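Local coordinates for uncharacterized oxidoreductase yvaA (Bacillus subtilis subsp. subtilis, PDB 3GDO), which catalyses the reversible NADPH-dependent reduction of scyllo-inosose to scyllo-inositol and cannot use NADH in place of NADPH, at residues L303-K308 against L319-E324; A84-G89 against V117-Y122; L28-I33 against K308-I313. All coordinates share one frame; numbering follows the deposited sequence.

Overall arrangement
From the N terminus, residues 28-33 lead into a strand of the Rossmann sheet and open contact 3, which stays unfinished for some 275 residues. Nested inside that long loop, contact 2 closes locally: 84-89, at the end of a helix, meets 117-122, which enters the sheet's edge strand. After most of the large mixed sheet of the C-terminal domain has been built, the chain returns to the Rossmann part as helix 303-315. Its first turns open contact 1, its 308-313 turns close contact 3, and 319-324 then closes contact 1, so these two cross and share Lys-308. Ser-120 links contacts 1 and 2, bonding to Tyr-305 and Val-321.

Contact 1 of 3, residues L303-K308 against L319-E324; sequences LTYYRK and LPVTAE
Tyr-305, on the first turns of helix 303-315, sets its ring beside Pro-320 and Val-321 in the link between helix 303-315 and helix 323-342 of the C-terminal part of the chain, where it returns to pack on the Rossmann domain. The tyrosine and each of its two partners cross at about a right angle. With CG anti to the backbone N (chi1 174°), the phenol reaches out to the link and offers its CD1-CE1 side. Pro-320 approaches obliquely in an off-centre CH-pi contact: its CG lies 4.2 Å from the centroid of the Tyr-305 ring, 30° off the normal. A proline suits this place because its ring locks the backbone at phi -62° and presents a compact apolar edge, CB and CG, to the helix. Val-321 comes instead at the ring edge, near its plane, where its CG2 is 3.8 Å from CE1 of Tyr-305.

Elsewhere the phenol turns an edge to Tyr-306, with CD2 of Tyr-305 3.8 Å above the centre of the Tyr-306 ring. The hydroxyl is satisfied beyond the link: Tyr-305 OH is hydrogen-bonded to Ser-120 OG, which also bonds to Val-321 O, so one serine of the Rossmann edge strand grips both sides of the contact. A leucine replacing Tyr-305 would probably leave Ser-120 OG without one of its two partners and take away the aromatic partner of Pro-320 CG.

Just past the link, Thr-322 is the N-cap of helix 323-342, and Glu-325 OE1 returns a bond to Thr-322 N, in the manner of a capping box. At the outer margin Lys-308 contributes only the base of its bent chain, its CB resting 3.8 Å from Pro-320 CB.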
loop_
_atom_site.group_PDB
_atom_site.type_symbol
_atom_site.label_atom_id
_atom_site.label_comp_id
_atom_site.label_asym_id
_atom_site.label_seq_id
_atom_site.Cartn_x
_atom_site.Cartn_y
_atom_site.Cartn_z
ATOM N N LEU B 303 24.837 -14.975 9.430
ATOM C CA LEU B 303 25.928 -15.364 10.357
ATOM C C LEU B 303 26.033 -14.399 11.515
ATOM O O LEU B 303 26.351 -14.811 12.655
ATOM C CB LEU B 303 27.279 -15.421 9.641
ATOM C CG LEU B 303 27.463 -16.544 8.607
ATOM C CD1 LEU B 303 28.881 -16.446 7.964
ATOM C CD2 LEU B 303 27.230 -17.930 9.278
ATOM N N THR B 304 25.754 -13.121 11.233
ATOM C CA THR B 304 25.911 -12.078 12.229
ATOM C C THR B 304 25.081 -12.391 13.481
ATOM O O THR B 304 25.588 -12.218 14.600
ATOM C CB THR B 304 25.620 -10.656 11.641
ATOM O OG1 THR B 304 26.494 -10.426 10.531
ATOM C CG2 THR B 304 25.807 -9.538 12.663
ATOM N N TYR B 305 23.838 -12.876 13.315
ATOM C CA TYR B 305 23.043 -13.269 14.478
ATOM C C TYR B 305 23.841 -14.283 15.346
ATOM O O TYR B 305 23.911 -14.157 16.569
ATOM C CB TYR B 305 21.699 -13.877 14.069
ATOM C CG TYR B 305 20.901 -14.431 15.227
ATOM C CD1 TYR B 305 19.955 -13.645 15.869
ATOM C CD2 TYR B 305 21.067 -15.730 15.658
ATOM C CE1 TYR B 305 19.210 -14.126 16.907
ATOM C CE2 TYR B 305 20.319 -16.219 16.711
ATOM C CZ TYR B 305 19.404 -15.411 17.329
ATOM O OH TYR B 305 18.646 -15.871 18.372
ATOM N N TYR B 306 24.454 -15.276 14.720
ATOM C CA TYR B 306 25.121 -16.275 15.542
ATOM C C TYR B 306 26.487 -15.838 16.125
ATOM O O TYR B 306 26.860 -16.301 17.186
ATOM C CB TYR B 306 25.174 -17.648 14.847
ATOM C CG TYR B 306 23.894 -18.450 15.050
ATOM C CD1 TYR B 306 23.515 -18.851 16.317
ATOM C CD2 TYR B 306 23.067 -18.807 13.965
ATOM C CE1 TYR B 306 22.337 -19.570 16.531
ATOM C CE2 TYR B 306 21.896 -19.559 14.152
ATOM C CZ TYR B 306 21.535 -19.925 15.436
ATOM O OH TYR B 306 20.409 -20.670 15.686
ATOM N N ARG B 307 27.229 -14.983 15.426
ATOM C CA ARG B 307 28.458 -14.417 16.001
ATOM C C ARG B 307 28.105 -13.578 17.226
ATOM O O ARG B 307 28.835 -13.575 18.231
ATOM C CB ARG B 307 29.204 -13.574 14.988
ATOM C CG ARG B 307 29.757 -14.359 13.831
ATOM C CD ARG B 307 30.439 -13.423 12.816
ATOM N NE ARG B 307 31.180 -14.206 11.828
ATOM C CZ ARG B 307 31.065 -14.093 10.510
ATOM N NH1 ARG B 307 30.279 -13.183 9.966
ATOM N NH2 ARG B 307 31.809 -14.853 9.722
ATOM N N LYS B 308 26.966 -12.902 17.165
ATOM C CA LYS B 308 26.518 -12.099 18.294
ATOM C C LYS B 308 26.039 -12.943 19.473
ATOM O O LYS B 308 26.371 -12.623 20.617
ATOM C CB LYS B 308 25.486 -11.051 17.879
ATOM C CG LYS B 308 26.079 -9.658 17.657
ATOM C CD LYS B 308 25.566 -8.983 16.371
ATOM C CE LYS B 308 25.398 -7.466 16.569
ATOM N NZ LYS B 308 26.630 -6.747 17.024
ATOM N N LEU B 319 22.275 -9.096 23.719
ATOM C CA LEU B 319 21.791 -10.096 22.729
ATOM C C LEU B 319 21.402 -9.459 21.404
ATOM O O LEU B 319 20.830 -8.350 21.404
ATOM C CB LEU B 319 20.568 -10.838 23.291
ATOM C CG LEU B 319 20.864 -12.007 24.256
ATOM C CD1 LEU B 319 19.606 -12.480 24.918
ATOM C CD2 LEU B 319 21.648 -13.199 23.570
ATOM N N PRO B 320 21.636 -10.171 20.270
ATOM C CA PRO B 320 21.244 -9.638 18.951
ATOM C C PRO B 320 19.721 -9.418 18.784
ATOM O O PRO B 320 19.304 -8.455 18.105
ATOM C CB PRO B 320 21.727 -10.713 17.979
ATOM C CG PRO B 320 21.731 -11.988 18.792
ATOM C CD PRO B 320 22.182 -11.540 20.162
ATOM N N VAL B 321 18.921 -10.287 19.389
ATOM C CA VAL B 321 17.470 -10.105 19.468
ATOM C C VAL B 321 17.133 -10.509 20.893
ATOM O O VAL B 321 17.620 -11.535 21.342
ATOM C CB VAL B 321 16.698 -11.041 18.472
ATOM C CG1 VAL B 321 15.215 -10.812 18.588
ATOM C CG2 VAL B 321 17.187 -10.884 16.959
ATOM N N THR B 322 16.271 -9.770 21.589
ATOM C CA THR B 322 15.979 -10.072 22.989
ATOM C C THR B 322 14.583 -10.658 23.114
ATOM O O THR B 322 13.778 -10.512 22.218
ATOM C CB THR B 322 16.001 -8.769 23.879
ATOM O OG1 THR B 322 14.951 -7.890 23.461
ATOM C CG2 THR B 322 17.372 -8.015 23.790
ATOM N N ALA B 323 14.282 -11.271 24.256
ATOM C CA ALA B 323 12.997 -11.874 24.492
ATOM C C ALA B 323 11.894 -10.832 24.431
ATOM O O ALA B 323 10.831 -11.106 23.855
ATOM C CB ALA B 323 12.966 -12.633 25.833
ATOM N N GLU B 324 12.151 -9.672 25.040
ATOM C CA GLU B 324 11.266 -8.502 25.005
ATOM C C GLU B 324 10.885 -8.073 23.577
ATOM O O GLU B 324 9.722 -7.794 23.311
ATOM C CB GLU B 324 11.949 -7.302 25.695
ATOM C CG GLU B 324 11.009 -6.172 26.106
ATOM C CD GLU B 324 9.667 -6.667 26.714
ATOM O OE1 GLU B 324 9.641 -7.536 27.658
ATOM O OE2 GLU B 324 8.616 -6.202 26.210
#

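Contact 2 of 3, residues A84-G89 against V117-Y122; sequences ACIQAG and VLLSVY
Val-117 sets a methyl over one face of the flat carbonyl group of Gly-89, with CG1 3.6 Å from Gly-89 C and nearly straight above it; no aromatic ring bridges the two segments. This is the outer end of a Rossmann fold, where helix 78-87 stops beside the chain entering edge strand 119-122. Gly-89 ends the helix in a Schellman motif, and its N bonds back to Ile-86 O at 2.9 Å. The backbone here has positive phi (80°), a conformation that a residue without a side chain takes with least strain.

The rest is contact between branched aliphatic chains. Val-117 has chi1 -69°, which puts CG2 between its own backbone N and carbonyl carbon and turns that methyl to the helix, while CG1 serves the glycine. Its beta-branched, compact shape thus meets two partners at once. Ile-86, whose CG2 is anti to its backbone N, presents that branch to the valine, and its longer arm reaches on to Leu-119. Helix 102-115 packs against the same side chains: Ala-111 touches Ile-86, Ala-112 touches Val-117 and Leu-119, and Leu-108 also meets Leu-119. Across the contact the closest methyls are Ile-86 CG2 and Val-117 CG2, 3.9 Å apart, whereas Ile-86 CD1 and Leu-119 CD2 meet more loosely at 4.4 Å.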
loop_
_atom_site.group_PDB
_atom_site.type_symbol
_atom_site.label_atom_id
_atom_site.label_comp_id
_atom_site.label_asym_id
_atom_site.label_seq_id
_atom_site.Cartn_x
_atom_site.Cartn_y
_atom_site.Cartn_z
ATOM N N ALA B 84 11.496 -26.357 29.407
ATOM C CA ALA B 84 12.346 -27.452 29.844
ATOM C C ALA B 84 13.816 -27.092 29.718
ATOM O O ALA B 84 14.615 -27.408 30.601
ATOM C CB ALA B 84 12.042 -28.702 29.038
ATOM N N CYS B 85 14.190 -26.417 28.635
ATOM C CA CYS B 85 15.593 -26.026 28.477
ATOM C C CYS B 85 15.981 -24.953 29.473
ATOM O O CYS B 85 17.087 -24.988 30.050
ATOM C CB CYS B 85 15.872 -25.525 27.077
ATOM S SG CYS B 85 15.807 -26.820 25.848
ATOM N N ILE B 86 15.079 -23.990 29.652
ATOM C CA ILE B 86 15.277 -22.930 30.619
ATOM C C ILE B 86 15.400 -23.546 32.028
ATOM O O ILE B 86 16.350 -23.250 32.731
ATOM C CB ILE B 86 14.168 -21.854 30.561
ATOM C CG1 ILE B 86 14.249 -21.041 29.265
ATOM C CG2 ILE B 86 14.295 -20.853 31.731
ATOM C CD1 ILE B 86 12.962 -20.269 28.986
ATOM N N GLN B 87 14.464 -24.417 32.412
ATOM C CA GLN B 87 14.528 -25.086 33.717
ATOM C C GLN B 87 15.863 -25.814 33.914
ATOM O O GLN B 87 16.356 -25.878 35.016
ATOM C CB GLN B 87 13.387 -26.086 33.923
ATOM C CG GLN B 87 11.955 -25.548 33.814
ATOM C CD GLN B 87 11.585 -24.451 34.805
ATOM O OE1 GLN B 87 12.435 -23.893 35.526
ATOM N NE2 GLN B 87 10.287 -24.122 34.833
ATOM N N ALA B 88 16.454 -26.332 32.847
ATOM C CA ALA B 88 17.699 -27.086 32.959
ATOM C C ALA B 88 18.941 -26.202 32.899
ATOM O O ALA B 88 20.079 -26.703 32.891
ATOM C CB ALA B 88 17.758 -28.167 31.887
ATOM N N GLY B 89 18.732 -24.884 32.859
ATOM C CA GLY B 89 19.847 -23.954 32.918
ATOM C C GLY B 89 20.552 -23.787 31.588
ATOM O O GLY B 89 21.724 -23.390 31.554
ATOM N N VAL B 117 19.588 -17.298 32.489
ATOM C CA VAL B 117 19.946 -17.803 31.158
ATOM C C VAL B 117 19.561 -16.814 30.031
ATOM O O VAL B 117 18.644 -16.004 30.203
ATOM C CB VAL B 117 19.311 -19.211 30.905
ATOM C CG1 VAL B 117 19.963 -20.252 31.801
ATOM C CG2 VAL B 117 17.814 -19.195 31.142
ATOM N N LEU B 118 20.284 -16.877 28.908
ATOM C CA LEU B 118 19.978 -16.056 27.740
ATOM C C LEU B 118 18.861 -16.666 26.892
ATOM O O LEU B 118 18.940 -17.837 26.491
ATOM C CB LEU B 118 21.238 -15.880 26.896
ATOM C CG LEU B 118 22.341 -15.162 27.676
ATOM C CD1 LEU B 118 23.635 -15.159 26.879
ATOM C CD2 LEU B 118 21.896 -13.700 28.062
ATOM N N LEU B 119 17.838 -15.871 26.619
ATOM C CA LEU B 119 16.711 -16.278 25.775
ATOM C C LEU B 119 16.610 -15.322 24.582
ATOM O O LEU B 119 16.461 -14.088 24.749
ATOM C CB LEU B 119 15.410 -16.295 26.572
ATOM C CG LEU B 119 14.162 -16.710 25.786
ATOM C CD1 LEU B 119 14.297 -18.124 25.199
ATOM C CD2 LEU B 119 12.921 -16.585 26.629
ATOM N N SER B 120 16.742 -15.882 23.379
ATOM C CA SER B 120 16.680 -15.088 22.155
ATOM C C SER B 120 15.665 -15.729 21.165
ATOM O O SER B 120 15.185 -16.880 21.378
ATOM C CB SER B 120 18.071 -14.979 21.549
ATOM O OG SER B 120 18.133 -14.042 20.469
ATOM N N VAL B 121 15.313 -14.966 20.123
ATOM C CA VAL B 121 14.324 -15.399 19.117
ATOM C C VAL B 121 14.997 -15.157 17.778
ATOM O O VAL B 121 15.590 -14.122 17.584
ATOM C CB VAL B 121 13.012 -14.605 19.229
ATOM C CG1 VAL B 121 11.994 -15.018 18.096
ATOM C CG2 VAL B 121 12.379 -14.841 20.591
ATOM N N TYR B 122 14.941 -16.127 16.875
ATOM C CA TYR B 122 15.672 -16.016 15.607
ATOM C C TYR B 122 14.918 -15.090 14.598
ATOM O O TYR B 122 14.291 -15.593 13.642
ATOM C CB TYR B 122 15.925 -17.440 15.043
ATOM C CG TYR B 122 16.907 -17.523 13.879
ATOM C CD1 TYR B 122 18.193 -17.053 14.020
ATOM C CD2 TYR B 122 16.517 -18.074 12.620
ATOM C CE1 TYR B 122 19.111 -17.135 12.965
ATOM C CE2 TYR B 122 17.430 -18.161 11.538
ATOM C CZ TYR B 122 18.726 -17.685 11.734
ATOM O OH TYR B 122 19.671 -17.683 10.730
#

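Contact 3 of 3, residues L28-I33 against K308-I313; sequences LDEYQI and KIAESI
Tyr-31 and Ala-310 carry the apolar part of this contact, in which the turn entering the second strand of the Rossmann fold meets helix 303-315. The alanine methyl approaches the phenol end obliquely, its CB 3.9 Å from Tyr-31 CZ. A small residue probably lets the turn at Glu-30 and the ring of Tyr-31 come close to the helix. Tyr-31 has CG anti to its carbonyl carbon (chi1 -70°), and the long ring carries its oxygen across to the helix, where OH lies 3.5 Å from Ile-309 CG2. Beside it, Glu-30 lends only its aliphatic base, with CB 4.1 Å from Ala-310 CB.

The polar interactions centre on the phenol oxygen. Tyr-31 OH is hydrogen-bonded to Tyr-306 O, so a buried hydroxyl is satisfied by a helix carbonyl. Ala-310 N is also near that oxygen, but the angle is too poor for a bond. Within the turn, a type I beta turn from Leu-28 to Tyr-31, Tyr-31 N bonds to Leu-28 O at 3.1 Å. The acids Glu-30 and Glu-311 keep their charged atoms apart, OE2 to OE2 6.1 Å.

Around the contact, Ile-6 of strand 6-11 touches Tyr-31, Ala-310 and Ile-313, and Leu-68 of strand 68-71 touches Tyr-31, Ile-309 and Ile-313; helix 303-315, from the C-terminal part of the chain, thus packs across three neighbouring strands of the parallel sheet.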
loop_
_atom_site.group_PDB
_atom_site.type_symbol
_atom_site.label_atom_id
_atom_site.label_comp_id
_atom_site.label_asym_id
_atom_site.label_seq_id
_atom_site.Cartn_x
_atom_site.Cartn_y
_atom_site.Cartn_z
ATOM N N LEU B 28 30.942 -21.653 11.602
ATOM C CA LEU B 28 31.450 -20.770 12.644
ATOM C C LEU B 28 32.295 -21.547 13.667
ATOM O O LEU B 28 31.759 -22.357 14.408
ATOM C CB LEU B 28 30.271 -20.084 13.353
ATOM C CG LEU B 28 29.478 -19.094 12.486
ATOM C CD1 LEU B 28 28.291 -18.559 13.243
ATOM C CD2 LEU B 28 30.401 -17.970 12.010
ATOM N N ASP B 29 33.607 -21.318 13.730
ATOM C CA ASP B 29 34.372 -22.101 14.727
ATOM C C ASP B 29 34.088 -21.817 16.209
ATOM O O ASP B 29 34.490 -22.616 17.074
ATOM C CB ASP B 29 35.869 -22.282 14.420
ATOM C CG ASP B 29 36.441 -21.210 13.520
ATOM O OD1 ASP B 29 36.373 -20.013 13.879
ATOM O OD2 ASP B 29 37.022 -21.576 12.476
ATOM N N GLU B 30 33.361 -20.731 16.495
ATOM C CA GLU B 30 32.845 -20.476 17.826
ATOM C C GLU B 30 31.923 -21.585 18.351
ATOM O O GLU B 30 31.566 -21.600 19.538
ATOM C CB GLU B 30 32.042 -19.165 17.849
ATOM C CG GLU B 30 32.813 -17.904 17.529
ATOM C CD GLU B 30 32.651 -17.486 16.084
ATOM O OE1 GLU B 30 32.939 -18.309 15.177
ATOM O OE2 GLU B 30 32.244 -16.326 15.860
ATOM N N TYR B 31 31.473 -22.477 17.465
ATOM C CA TYR B 31 30.413 -23.450 17.815
ATOM C C TYR B 31 30.811 -24.895 17.582
ATOM O O TYR B 31 31.583 -25.193 16.680
ATOM C CB TYR B 31 29.123 -23.184 17.010
ATOM C CG TYR B 31 28.409 -21.921 17.433
ATOM C CD1 TYR B 31 27.577 -21.919 18.543
ATOM C CD2 TYR B 31 28.616 -20.721 16.750
ATOM C CE1 TYR B 31 26.937 -20.768 18.945
ATOM C CE2 TYR B 31 27.985 -19.557 17.138
ATOM C CZ TYR B 31 27.125 -19.587 18.236
ATOM O OH TYR B 31 26.479 -18.435 18.670
ATOM N N GLN B 32 30.263 -25.773 18.410
ATOM C CA GLN B 32 30.349 -27.196 18.181
ATOM C C GLN B 32 28.948 -27.769 18.268
ATOM O O GLN B 32 28.281 -27.665 19.315
ATOM C CB GLN B 32 31.257 -27.874 19.232
ATOM C CG GLN B 32 31.500 -29.366 18.972
ATOM C CD GLN B 32 31.985 -29.606 17.549
ATOM O OE1 GLN B 32 33.073 -29.174 17.167
ATOM N NE2 GLN B 32 31.162 -30.278 16.752
ATOM N N ILE B 33 28.491 -28.376 17.178
ATOM C CA ILE B 33 27.208 -29.067 17.219
ATOM C C ILE B 33 27.446 -30.417 17.868
ATOM O O ILE B 33 28.102 -31.253 17.275
ATOM C CB ILE B 33 26.585 -29.260 15.817
ATOM C CG1 ILE B 33 26.224 -27.903 15.182
ATOM C CG2 ILE B 33 25.299 -30.043 15.938
ATOM C CD1 ILE B 33 27.302 -27.339 14.254
ATOM N N LYS B 308 26.966 -12.902 17.165
ATOM C CA LYS B 308 26.518 -12.099 18.294
ATOM C C LYS B 308 26.039 -12.943 19.473
ATOM O O LYS B 308 26.371 -12.623 20.617
ATOM C CB LYS B 308 25.486 -11.051 17.879
ATOM C CG LYS B 308 26.079 -9.658 17.657
ATOM C CD LYS B 308 25.566 -8.983 16.371
ATOM C CE LYS B 308 25.398 -7.466 16.569
ATOM N NZ LYS B 308 26.630 -6.747 17.024
ATOM N N ILE B 309 25.281 -14.009 19.207
ATOM C CA ILE B 309 24.879 -14.932 20.253
ATOM C C ILE B 309 26.134 -15.492 20.992
ATOM O O ILE B 309 26.159 -15.566 22.212
ATOM C CB ILE B 309 24.010 -16.120 19.692
ATOM C CG1 ILE B 309 22.613 -15.646 19.249
ATOM C CG2 ILE B 309 23.906 -17.297 20.713
ATOM C CD1 ILE B 309 21.597 -15.402 20.387
ATOM N N ALA B 310 27.151 -15.879 20.235
ATOM C CA ALA B 310 28.408 -16.334 20.808
ATOM C C ALA B 310 29.036 -15.267 21.731
ATOM O O ALA B 310 29.520 -15.589 22.834
ATOM C CB ALA B 310 29.369 -16.754 19.712
ATOM N N GLU B 311 28.981 -14.003 21.314
ATOM C CA GLU B 311 29.472 -12.886 22.156
ATOM C C GLU B 311 28.623 -12.622 23.399
ATOM O O GLU B 311 29.182 -12.237 24.432
ATOM C CB GLU B 311 29.790 -11.630 21.330
ATOM C CG GLU B 311 30.924 -11.925 20.317
ATOM C CD GLU B 311 31.231 -10.817 19.313
ATOM O OE1 GLU B 311 30.417 -9.888 19.160
ATOM O OE2 GLU B 311 32.310 -10.888 18.652
ATOM N N SER B 312 27.304 -12.867 23.346
ATOM C CA SER B 312 26.486 -12.809 24.559
ATOM C C SER B 312 26.836 -13.912 25.558
ATOM O O SER B 312 26.895 -13.663 26.753
ATOM C CB SER B 312 24.988 -12.903 24.262
ATOM O OG SER B 312 24.577 -11.830 23.430
ATOM N N ILE B 313 27.018 -15.131 25.060
ATOM C CA ILE B 313 27.274 -16.288 25.919
ATOM C C ILE B 313 28.629 -16.171 26.658
ATOM O O ILE B 313 28.684 -16.343 27.883
ATOM C CB ILE B 313 27.189 -17.633 25.107
ATOM C CG1 ILE B 313 25.717 -17.924 24.734
ATOM C CG2 ILE B 313 27.753 -18.790 25.916
ATOM C CD1 ILE B 313 25.544 -19.025 23.644
#